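Local coordinates for radical SAM domain protein (Methanothrix thermoacetophila, PDB 6Y1X) that probably acts as a radical SAM carbide synthase, carrying [4Fe-4S] clusters and building a precursor of the nitrogenase iron-molybdenum cofactor, at residues D231-I236 and K275-M280; M51-A56 and K105-A110; N60-Y65 and I176-I181; P38-K43 and K211-V216. All blocks are in the same frame, centred on the assembly; numbering follows the deposited sequence.

Contact 1. Residues D231-I236 and K275-M280; sequences DIARKI and KIIKQM
Ala233, Arg234 and Ile236 of helix 229-239 pack against Ile276 and Ile277 in a small, largely buried apolar contact toward the outside of the fold, where the chain runs on in a loop after helix 263-273. No hydrogen bond links the two segments, and the fit rests largely on methyl groups. Ala233 points toward the loop, and its CB lies 4.0 Å from CG2 of Ile277 and 4.1 Å from CG2 of Ile276. So short a side chain suits this position, because it lets two branched residues approach the helix backbone: CG2 of Ile276 comes to 3.8 Å from the carbonyl O of Ala233. One turn on, Ile236 and Ile277 meet at about a right angle, CG1 of Ile236 lying 3.8 Å from CD1 of Ile277. That methyl gets there because CG1 of Ile277 stands opposite its own backbone N (chi1 -173°), while CG2 is left to cover Ala233. Arg234 contributes mainly its aliphatic part, CG lying 4.1 Å from CG2 of Ile276; its guanidinium turns back along the helix, and NH1 forms a salt bridge to Asp231 OD1 at 2.7 Å. Beyond these pairs, Lys278 and Met280 bond through their backbones to His244 of strand 243-248. Helix 229-239 is the crossover helix between parallel strands 213-220 and 243-248, a beta-alpha-beta unit of the open radical SAM barrel.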
# COMPACT_ATOMS: atom_id res chain seq x y z
N ASP A 231 1.78 -4.72 -18.34
CA ASP A 231 0.37 -5.11 -18.29
C ASP A 231 -0.30 -4.53 -17.05
O ASP A 231 -1.48 -4.15 -17.09
CB ASP A 231 0.25 -6.63 -18.28
CG ASP A 231 0.48 -7.25 -19.64
OD1 ASP A 231 0.31 -6.56 -20.67
OD2 ASP A 231 0.86 -8.44 -19.68
N ILE A 232 0.41 -4.50 -15.92
CA ILE A 232 -0.15 -3.90 -14.71
C ILE A 232 -0.48 -2.43 -14.94
O ILE A 232 -1.58 -1.96 -14.60
CB ILE A 232 0.81 -4.06 -13.52
CG1 ILE A 232 1.05 -5.54 -13.20
CG2 ILE A 232 0.28 -3.30 -12.29
CD1 ILE A 232 2.14 -5.74 -12.17
N ALA A 233 0.48 -1.68 -15.49
CA ALA A 233 0.28 -0.25 -15.71
C ALA A 233 -0.91 0.02 -16.62
O ALA A 233 -1.71 0.92 -16.34
CB ALA A 233 1.55 0.36 -16.30
N ARG A 234 -1.04 -0.73 -17.71
CA ARG A 234 -2.17 -0.52 -18.61
C ARG A 234 -3.49 -0.78 -17.89
O ARG A 234 -4.45 -0.02 -18.05
CB ARG A 234 -2.03 -1.41 -19.84
CG ARG A 234 -0.98 -0.92 -20.84
CD ARG A 234 -0.98 -1.75 -22.11
NE ARG A 234 -0.34 -3.05 -21.94
CZ ARG A 234 0.94 -3.31 -22.23
NH1 ARG A 234 1.43 -4.53 -22.04
NH2 ARG A 234 1.72 -2.35 -22.72
N LYS A 235 -3.56 -1.86 -17.11
CA LYS A 235 -4.80 -2.20 -16.43
C LYS A 235 -5.20 -1.13 -15.42
O LYS A 235 -6.35 -0.67 -15.40
CB LYS A 235 -4.65 -3.56 -15.76
CG LYS A 235 -5.85 -4.05 -14.97
CD LYS A 235 -7.03 -4.30 -15.90
CE LYS A 235 -8.14 -5.07 -15.19
NZ LYS A 235 -9.36 -5.24 -16.04
N ILE A 236 -4.26 -0.71 -14.56
CA ILE A 236 -4.61 0.27 -13.53
C ILE A 236 -4.91 1.63 -14.15
O ILE A 236 -5.65 2.43 -13.57
CB ILE A 236 -3.53 0.38 -12.44
CG1 ILE A 236 -2.22 0.91 -13.01
CG2 ILE A 236 -3.33 -0.96 -11.75
CD1 ILE A 236 -1.13 1.13 -11.95
N LYS A 275 4.74 6.84 -19.87
CA LYS A 275 3.92 7.10 -21.04
C LYS A 275 2.55 6.45 -20.93
O LYS A 275 1.65 6.79 -21.71
CB LYS A 275 4.63 6.64 -22.31
CG LYS A 275 6.06 7.13 -22.43
CD LYS A 275 6.81 6.39 -23.54
CE LYS A 275 8.25 6.88 -23.65
NZ LYS A 275 9.07 6.05 -24.59
N ILE A 276 2.38 5.52 -20.00
CA ILE A 276 1.09 4.88 -19.74
C ILE A 276 0.37 5.55 -18.58
O ILE A 276 -0.80 5.91 -18.69
CB ILE A 276 1.29 3.37 -19.46
CG1 ILE A 276 2.04 2.71 -20.62
CG2 ILE A 276 -0.05 2.70 -19.20
CD1 ILE A 276 2.49 1.29 -20.31
N ILE A 277 1.06 5.73 -17.46
CA ILE A 277 0.46 6.24 -16.23
C ILE A 277 1.53 6.99 -15.44
O ILE A 277 2.70 6.60 -15.43
CB ILE A 277 -0.17 5.11 -15.40
CG1 ILE A 277 -0.95 5.68 -14.21
CG2 ILE A 277 0.88 4.08 -14.97
CD1 ILE A 277 -1.80 4.66 -13.47
N LYS A 278 1.10 8.06 -14.77
CA LYS A 278 1.99 8.85 -13.93
C LYS A 278 2.75 7.96 -12.95
O LYS A 278 2.17 7.06 -12.33
CB LYS A 278 1.15 9.87 -13.15
CG LYS A 278 1.92 10.85 -12.29
CD LYS A 278 0.94 11.78 -11.56
CE LYS A 278 1.67 12.83 -10.73
NZ LYS A 278 2.41 13.81 -11.58
N GLN A 279 4.06 8.17 -12.86
CA GLN A 279 4.93 7.39 -11.99
C GLN A 279 5.38 8.21 -10.79
O GLN A 279 5.70 9.39 -10.92
CB GLN A 279 6.16 6.90 -12.76
CG GLN A 279 5.83 6.00 -13.92
CD GLN A 279 5.33 4.65 -13.45
OE1 GLN A 279 5.94 4.03 -12.58
NE2 GLN A 279 4.21 4.22 -14.00
N MET A 280 5.40 7.57 -9.62
CA MET A 280 5.95 8.20 -8.42
C MET A 280 7.47 8.08 -8.45
O MET A 280 8.00 6.97 -8.54
CB MET A 280 5.37 7.56 -7.16
CG MET A 280 5.76 8.27 -5.87
SD MET A 280 5.52 7.24 -4.41
CE MET A 280 6.22 8.28 -3.12

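Contact 2. Residues M51-A56 and K105-A110; sequences MHLPVA and KVVAVA. With SF4 (iron/sulfur cluster), chain C.
Met51 and His52 pair with Val107 and Ala108 as neighbours in a parallel sheet, and three backbone hydrogen bonds hold them in register. Met51 N gives to Val106 O, Ala108 N gives to Met51 O at 3.0 Å, and Leu53 N gives to Ala108 O at 2.8 Å. Past the paired residues a water continues the link, accepting from Ala110 N and donating weakly to Leu53 O. Apolar contacts fill the side of the sheet that carries Met51 and Val107. These two side chains lie alongside each other with CG of Met51 3.7 Å from CG2 of Val107, while Leu53 CD1 reaches CG1 of Val107 at 3.6 Å and Val55 CG2 meets CG1 of Val109. Helices 87-100 and 119-131 cover this group, as expected of the outer face of a radical SAM partial barrel, in which strand 49-52 is the first strand. The face bearing His52 and Ala108 looks inward to a [4Fe-4S] cluster. His52 binds FE3 through NE2 at 2.3 Å. Its ring is held from one side by the methyl of Ala110, a CH-pi contact with CB 3.9 Å from the ring centroid. Alanine is apt on this inner face because its small methyl lets the inorganic core sit close to the strand: CB of Ala108 is 3.7 Å from sulfide S1, which CG1 of Val106 also approaches.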
# COMPACT_ATOMS: atom_id res chain seq x y z
N MET A 51 3.12 10.81 8.75
CA MET A 51 3.46 9.93 9.86
C MET A 51 2.65 8.65 9.74
O MET A 51 1.49 8.67 9.32
CB MET A 51 3.22 10.62 11.22
CG MET A 51 1.82 11.16 11.44
SD MET A 51 1.67 11.95 13.06
CE MET A 51 2.02 10.58 14.16
N HIS A 52 3.28 7.54 10.13
CA HIS A 52 2.64 6.23 10.15
C HIS A 52 2.30 5.85 11.58
O HIS A 52 3.09 6.08 12.50
CB HIS A 52 3.56 5.17 9.54
CG HIS A 52 3.62 5.21 8.05
ND1 HIS A 52 4.36 4.31 7.31
CD2 HIS A 52 3.06 6.05 7.15
CE1 HIS A 52 4.24 4.59 6.03
NE2 HIS A 52 3.46 5.64 5.91
N LEU A 53 1.12 5.27 11.77
CA LEU A 53 0.74 4.77 13.09
C LEU A 53 0.77 3.25 13.05
O LEU A 53 -0.10 2.64 12.41
CB LEU A 53 -0.64 5.28 13.48
CG LEU A 53 -0.73 6.81 13.58
CD1 LEU A 53 -2.16 7.25 13.84
CD2 LEU A 53 0.21 7.34 14.66
N PRO A 54 1.71 2.61 13.72
CA PRO A 54 1.83 1.14 13.63
C PRO A 54 0.83 0.44 14.55
O PRO A 54 1.15 -0.04 15.64
CB PRO A 54 3.28 0.90 14.04
CG PRO A 54 3.57 2.02 15.00
CD PRO A 54 2.82 3.21 14.48
N VAL A 55 -0.42 0.38 14.09
CA VAL A 55 -1.52 -0.17 14.88
C VAL A 55 -2.03 -1.49 14.33
O VAL A 55 -3.00 -2.04 14.88
CB VAL A 55 -2.68 0.84 14.98
CG1 VAL A 55 -2.23 2.12 15.67
CG2 VAL A 55 -3.23 1.16 13.60
N ALA A 56 -1.42 -2.03 13.28
CA ALA A 56 -2.02 -3.09 12.47
C ALA A 56 -1.04 -4.25 12.33
O ALA A 56 -0.48 -4.47 11.25
CB ALA A 56 -2.43 -2.57 11.10
N LYS A 105 1.01 16.81 7.18
CA LYS A 105 -0.27 16.91 6.48
C LYS A 105 -1.04 15.60 6.42
O LYS A 105 -2.26 15.63 6.23
CB LYS A 105 -0.06 17.41 5.05
CG LYS A 105 0.47 18.84 4.92
CD LYS A 105 -0.47 19.86 5.54
CE LYS A 105 0.10 21.27 5.40
NZ LYS A 105 -0.60 22.26 6.26
N VAL A 106 -0.37 14.47 6.59
CA VAL A 106 -0.95 13.15 6.36
C VAL A 106 -0.71 12.27 7.57
O VAL A 106 0.38 12.27 8.16
CB VAL A 106 -0.37 12.48 5.09
CG1 VAL A 106 -0.97 11.10 4.89
CG2 VAL A 106 -0.61 13.36 3.87
N VAL A 107 -1.73 11.50 7.94
CA VAL A 107 -1.62 10.44 8.94
C VAL A 107 -2.09 9.15 8.29
O VAL A 107 -3.16 9.12 7.66
CB VAL A 107 -2.44 10.76 10.20
CG1 VAL A 107 -2.53 9.55 11.10
CG2 VAL A 107 -1.81 11.92 10.94
N ALA A 108 -1.31 8.09 8.43
CA ALA A 108 -1.57 6.87 7.69
C ALA A 108 -1.36 5.67 8.58
O ALA A 108 -0.64 5.72 9.58
CB ALA A 108 -0.67 6.76 6.45
N VAL A 109 -2.02 4.58 8.22
CA VAL A 109 -1.74 3.27 8.77
C VAL A 109 -1.23 2.41 7.62
O VAL A 109 -1.91 2.27 6.59
CB VAL A 109 -2.97 2.64 9.44
CG1 VAL A 109 -2.64 1.24 9.97
CG2 VAL A 109 -3.49 3.55 10.56
N ALA A 110 -0.04 1.84 7.79
CA ALA A 110 0.62 1.09 6.74
C ALA A 110 1.27 -0.18 7.25
O ALA A 110 1.90 -0.90 6.47
CB ALA A 110 1.67 1.96 6.03
FE1 SF4 C . 1.83 4.96 1.68
FE2 SF4 C . 2.49 7.60 1.86
FE3 SF4 C . 2.19 6.09 4.10
FE4 SF4 C . -0.02 6.77 2.60
S1 SF4 C . 1.35 8.21 3.77
S2 SF4 C . 0.44 4.71 3.50
S3 SF4 C . 0.89 6.68 0.49
S4 SF4 C . 3.81 5.82 2.49
O HOH W 1 1.31 2.21 10.02

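Contact 3. Residues N60-Y65 and I176-I181; sequences NIQCKY and IYDYVI. With SF4 (iron/sulfur cluster), chain D; SO4 (sulfate ion), chain F.
Gln62 lays its CB over one face of the Tyr179 ring, 3.7 Å from the centroid and toward the rim. With CG opposite the backbone N (chi1 178°) and a bend at chi2, the amide turns back, so that NE2 donates to Cys63 O at 2.9 Å, while a water joins OE1 to Tyr179 OH. On the other side of the strand, Ile61 packs its CG2 on CG1 of Val180 and its CD1 obliquely against CE1 of Tyr177. Strands 61-63 and 177-182 run antiparallel, and backbone bonds along and just beyond them include Asp178 N to Gln62 O and Lys64 N to Ile176 O. Strand 61-63 lies within the CX3CX2C motif of radical SAM enzymes, formed here by Cys59, Cys63 and Cys66; Cys72 is a further cluster ligand. SG of Cys63 binds FE2 at 2.3 Å and lies at the edge of the Tyr177 ring, 3.7 Å from CE1, so that the aromatic side chain backs the metal ligand. Lysine suits the outer end of the pairing: Lys64 NZ makes a salt bridge to Asp178 OD1 at 2.9 Å. NZ also holds a sulfate ion, probably from the crystallisation liquor. Lys254 and Tyr253 also engage Asp178.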
# COMPACT_ATOMS: atom_id res chain seq x y z
N ASN A 60 -2.76 -10.92 6.47
CA ASN A 60 -3.62 -11.97 5.95
C ASN A 60 -3.06 -12.67 4.73
O ASN A 60 -3.74 -13.53 4.16
CB ASN A 60 -5.01 -11.41 5.64
CG ASN A 60 -4.97 -10.15 4.79
OD1 ASN A 60 -3.91 -9.70 4.36
ND2 ASN A 60 -6.14 -9.57 4.55
N ILE A 61 -1.85 -12.33 4.28
CA ILE A 61 -1.19 -13.03 3.20
C ILE A 61 0.26 -13.26 3.60
O ILE A 61 0.71 -12.82 4.66
CB ILE A 61 -1.28 -12.26 1.86
CG1 ILE A 61 -0.44 -10.99 1.91
CG2 ILE A 61 -2.72 -11.88 1.55
CD1 ILE A 61 -0.41 -10.24 0.58
N GLN A 62 1.01 -13.93 2.73
CA GLN A 62 2.45 -14.08 2.90
C GLN A 62 3.11 -13.89 1.55
O GLN A 62 3.04 -14.76 0.68
CB GLN A 62 2.81 -15.44 3.50
CG GLN A 62 4.31 -15.65 3.64
CD GLN A 62 4.94 -14.66 4.61
OE1 GLN A 62 4.67 -14.68 5.81
NE2 GLN A 62 5.74 -13.75 4.08
N CYS A 63 3.76 -12.74 1.39
CA CYS A 63 4.53 -12.44 0.19
C CYS A 63 5.85 -13.19 0.25
O CYS A 63 6.42 -13.37 1.33
CB CYS A 63 4.80 -10.94 0.11
SG CYS A 63 3.33 -9.89 0.16
N LYS A 64 6.31 -13.68 -0.90
CA LYS A 64 7.54 -14.45 -0.92
C LYS A 64 8.79 -13.61 -0.72
O LYS A 64 9.89 -14.17 -0.69
CB LYS A 64 7.66 -15.23 -2.23
CG LYS A 64 6.65 -16.34 -2.40
CD LYS A 64 6.91 -17.09 -3.71
CE LYS A 64 5.73 -17.94 -4.11
NZ LYS A 64 5.66 -19.16 -3.27
N TYR A 65 8.66 -12.29 -0.59
CA TYR A 65 9.78 -11.39 -0.31
C TYR A 65 9.74 -10.83 1.10
O TYR A 65 10.54 -9.95 1.43
CB TYR A 65 9.83 -10.25 -1.33
CG TYR A 65 8.54 -9.49 -1.50
CD1 TYR A 65 8.18 -8.47 -0.63
CD2 TYR A 65 7.69 -9.76 -2.57
CE1 TYR A 65 6.99 -7.77 -0.79
CE2 TYR A 65 6.52 -9.06 -2.75
CZ TYR A 65 6.17 -8.07 -1.86
OH TYR A 65 5.00 -7.37 -2.05
N ILE A 176 4.41 -15.23 -6.47
CA ILE A 176 4.77 -14.15 -5.56
C ILE A 176 4.23 -14.35 -4.15
O ILE A 176 4.78 -13.77 -3.20
CB ILE A 176 4.29 -12.80 -6.15
CG1 ILE A 176 4.93 -12.56 -7.52
CG2 ILE A 176 4.63 -11.61 -5.25
CD1 ILE A 176 4.36 -11.37 -8.27
N TYR A 177 3.21 -15.18 -3.95
CA TYR A 177 2.56 -15.35 -2.66
C TYR A 177 2.58 -16.81 -2.22
O TYR A 177 2.26 -17.71 -3.00
CB TYR A 177 1.12 -14.83 -2.75
CG TYR A 177 1.09 -13.40 -3.19
CD1 TYR A 177 1.37 -12.37 -2.30
CD2 TYR A 177 0.85 -13.08 -4.52
CE1 TYR A 177 1.36 -11.05 -2.72
CE2 TYR A 177 0.85 -11.77 -4.95
CZ TYR A 177 1.10 -10.76 -4.05
OH TYR A 177 1.10 -9.45 -4.49
N ASP A 178 2.93 -17.03 -0.95
CA ASP A 178 2.83 -18.37 -0.37
C ASP A 178 1.38 -18.75 -0.14
O ASP A 178 0.97 -19.88 -0.43
CB ASP A 178 3.58 -18.44 0.96
CG ASP A 178 5.06 -18.69 0.79
OD1 ASP A 178 5.53 -18.89 -0.34
OD2 ASP A 178 5.76 -18.69 1.83
N TYR A 179 0.59 -17.83 0.40
CA TYR A 179 -0.79 -18.12 0.76
C TYR A 179 -1.53 -16.82 0.97
O TYR A 179 -0.93 -15.75 1.12
CB TYR A 179 -0.88 -19.01 2.01
CG TYR A 179 -0.34 -18.39 3.29
CD1 TYR A 179 -1.07 -17.43 3.99
CD2 TYR A 179 0.90 -18.76 3.79
CE1 TYR A 179 -0.58 -16.87 5.15
CE2 TYR A 179 1.39 -18.20 4.95
CZ TYR A 179 0.65 -17.25 5.63
OH TYR A 179 1.14 -16.69 6.78
N VAL A 180 -2.86 -16.92 0.99
CA VAL A 180 -3.73 -15.84 1.43
C VAL A 180 -4.73 -16.44 2.41
O VAL A 180 -5.10 -17.62 2.31
CB VAL A 180 -4.48 -15.14 0.26
CG1 VAL A 180 -3.51 -14.71 -0.83
CG2 VAL A 180 -5.55 -16.04 -0.31
N ILE A 181 -5.12 -15.64 3.39
CA ILE A 181 -6.13 -16.01 4.37
C ILE A 181 -7.34 -15.12 4.11
O ILE A 181 -7.26 -13.90 4.28
CB ILE A 181 -5.63 -15.85 5.82
CG1 ILE A 181 -4.33 -16.62 6.02
CG2 ILE A 181 -6.69 -16.31 6.81
CD1 ILE A 181 -3.60 -16.25 7.30
FE1 SF4 D . 4.62 -8.97 4.55
FE2 SF4 D . 3.18 -8.99 2.27
FE3 SF4 D . 3.28 -6.73 3.79
FE4 SF4 D . 1.90 -8.91 4.66
S1 SF4 D . 1.40 -7.63 2.82
S2 SF4 D . 3.34 -7.63 5.91
S3 SF4 D . 3.19 -10.64 3.87
S4 SF4 D . 5.04 -7.70 2.67
S SO4 F . 8.00 -22.27 -3.21
O1 SO4 F . 7.23 -22.58 -2.00
O2 SO4 F . 7.92 -20.84 -3.49
O3 SO4 F . 9.39 -22.64 -2.99
O4 SO4 F . 7.46 -23.01 -4.34
O HOH W 2 -8.27 -11.59 5.21
O HOH W 3 2.00 -13.39 7.23
O HOH W 4 3.71 -17.06 7.16
O HOH W 5 2.93 -20.09 -4.63

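Contact 4. Residues P38-K43 and K211-V216; sequences PCFSEK and KKIVKV. With SF4 (iron/sulfur cluster), chain C.
Phe40 presents one face of its ring to the aliphatic chain of Lys215, whose CD lies over it, and the ring edge is directed at the carbonyl carbon of Val214. CB of Lys215 is 3.5 Å from CE2 of the ring, and CG2 of Ile213 closes in obliquely to 3.5 Å from CD2. The ring therefore sits between two side chains that point to the same side of the strand, with its edge at the Val214 backbone. An aromatic group suits this place because it is broad enough to touch the strand with CE2 and CD2 while CE1, across the ring, comes 3.8 Å from sulfide S3 of a [4Fe-4S] cluster. His37 and Ile243 add further neighbours to the ring. The preceding residue is a cluster ligand: Cys39 SG binds FE2 at 2.3 Å, while its carbonyl O, buried with no polar partner, lies 3.9 Å from CD of Lys215. Lysine serves a double purpose. Its long chain, CG opposite the backbone N (chi1 160°) and extended through chi3, runs past Phe40 and then bends at the last torsion (chi4 -72°), bringing NZ to 3.7 Å from S3 in the conformer described, one of two modelled. In this conformer NZ is hydrogen-bonded to Thr162 OG1 and Asn217 OD1. Phe40 and the methylenes of Lys215 thus give this flank of the cluster a largely apolar wall with the amine of Lys215 at its edge, beside a sulfide, which in this conformer may influence the electrostatics near that sulfide.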
# COMPACT_ATOMS: atom_id res chain seq x y z
N PRO A 38 2.67 14.08 0.39
CA PRO A 38 4.03 13.89 -0.15
C PRO A 38 4.17 12.70 -1.07
O PRO A 38 5.04 12.70 -1.95
CB PRO A 38 4.90 13.73 1.11
CG PRO A 38 4.03 14.09 2.28
CD PRO A 38 2.61 13.94 1.86
N CYS A 39 3.32 11.67 -0.92
CA CYS A 39 3.43 10.47 -1.74
C CYS A 39 2.62 10.55 -3.02
O CYS A 39 2.78 9.68 -3.88
CB CYS A 39 2.99 9.25 -0.93
SG CYS A 39 3.74 9.15 0.72
N PHE A 40 1.79 11.58 -3.19
CA PHE A 40 0.99 11.74 -4.39
C PHE A 40 1.36 12.96 -5.21
O PHE A 40 0.80 13.16 -6.29
CB PHE A 40 -0.51 11.80 -4.03
CG PHE A 40 -1.06 10.49 -3.52
CD1 PHE A 40 -0.73 10.02 -2.26
CD2 PHE A 40 -1.91 9.74 -4.31
CE1 PHE A 40 -1.23 8.82 -1.80
CE2 PHE A 40 -2.43 8.54 -3.85
CZ PHE A 40 -2.09 8.08 -2.59
N SER A 41 2.28 13.80 -4.71
CA SER A 41 2.71 14.99 -5.43
C SER A 41 4.22 15.12 -5.25
O SER A 41 4.73 15.02 -4.13
CB SER A 41 2.00 16.24 -4.91
OG SER A 41 2.44 17.40 -5.58
N GLU A 42 4.92 15.35 -6.37
CA GLU A 42 6.36 15.58 -6.30
C GLU A 42 6.68 16.84 -5.50
O GLU A 42 7.64 16.85 -4.72
CB GLU A 42 6.94 15.67 -7.72
CG GLU A 42 8.28 14.97 -7.87
CD GLU A 42 8.61 14.64 -9.31
OE1 GLU A 42 9.81 14.50 -9.63
OE2 GLU A 42 7.68 14.51 -10.12
N LYS A 43 5.90 17.90 -5.68
CA LYS A 43 6.13 19.13 -4.93
C LYS A 43 5.88 18.92 -3.44
O LYS A 43 6.61 19.47 -2.61
CB LYS A 43 5.23 20.25 -5.47
CG LYS A 43 5.49 20.61 -6.93
N LYS A 211 -14.50 7.96 -5.47
CA LYS A 211 -13.70 9.18 -5.62
C LYS A 211 -12.48 9.20 -4.70
O LYS A 211 -12.01 10.27 -4.31
CB LYS A 211 -14.55 10.43 -5.43
CG LYS A 211 -15.66 10.59 -6.46
CD LYS A 211 -16.40 11.91 -6.30
N LYS A 212 -11.97 8.03 -4.34
CA LYS A 212 -10.72 7.95 -3.59
C LYS A 212 -9.54 8.09 -4.53
O LYS A 212 -9.60 7.70 -5.70
CB LYS A 212 -10.61 6.63 -2.82
CG LYS A 212 -11.80 6.29 -1.94
CD LYS A 212 -12.13 7.45 -1.01
CE LYS A 212 -13.38 7.15 -0.22
NZ LYS A 212 -13.74 8.27 0.70
N ILE A 213 -8.46 8.67 -4.02
CA ILE A 213 -7.23 8.82 -4.79
C ILE A 213 -6.40 7.57 -4.56
O ILE A 213 -5.98 7.29 -3.43
CB ILE A 213 -6.46 10.08 -4.38
CG1 ILE A 213 -7.40 11.29 -4.37
CG2 ILE A 213 -5.27 10.30 -5.30
CD1 ILE A 213 -8.09 11.53 -5.69
N VAL A 214 -6.15 6.82 -5.63
CA VAL A 214 -5.55 5.50 -5.54
C VAL A 214 -4.13 5.54 -6.07
O VAL A 214 -3.89 6.00 -7.20
CB VAL A 214 -6.38 4.45 -6.28
CG1 VAL A 214 -5.68 3.08 -6.24
CG2 VAL A 214 -7.77 4.36 -5.66
N LYS A 215 -3.19 5.06 -5.27
CA LYS A 215 -1.82 4.82 -5.68
C LYS A 215 -1.58 3.31 -5.71
O LYS A 215 -2.01 2.60 -4.80
CB LYS A 215 -0.84 5.51 -4.73
CG LYS A 215 0.59 4.99 -4.75
CD LYS A 215 1.50 5.98 -4.02
CE LYS A 215 2.70 5.31 -3.39
NZ LYS A 215 2.32 4.50 -2.20
N VAL A 216 -0.91 2.83 -6.75
CA VAL A 216 -0.59 1.41 -6.84
C VAL A 216 0.92 1.26 -6.73
O VAL A 216 1.67 1.88 -7.49
CB VAL A 216 -1.14 0.79 -8.14
CG1 VAL A 216 -0.48 -0.56 -8.39
CG2 VAL A 216 -2.64 0.65 -8.03
FE1 SF4 C . 1.83 4.96 1.68
FE2 SF4 C . 2.49 7.60 1.86
FE3 SF4 C . 2.19 6.09 4.10
FE4 SF4 C . -0.02 6.77 2.60
S1 SF4 C . 1.35 8.21 3.77
S2 SF4 C . 0.44 4.71 3.50
S3 SF4 C . 0.89 6.68 0.49
S4 SF4 C . 3.81 5.82 2.49

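How the contacts relate
All four contacts are mostly buried, but contacts 2 and 4 lie nearer the chain centre (about 12 and 11 Å, centre to centre) than contacts 1 and 3 (about 16 and 15 Å). Contacts 2 and 4 reach the same parallel sheet, supply ligands to the same cluster and touch where Val106 meets Pro38. Contact 3 belongs to a separate antiparallel sheet serving the other cluster, and it alone has a salt bridge between its segments. Contact 1 binds no metal and is largely apolar; it adjoins contact 4, since Met280 packs on Lys215 and Cys39. Backbone hydrogen bonds join the segments in contacts 2 and 3; contacts 1 and 4 have none and rest on side-chain packing.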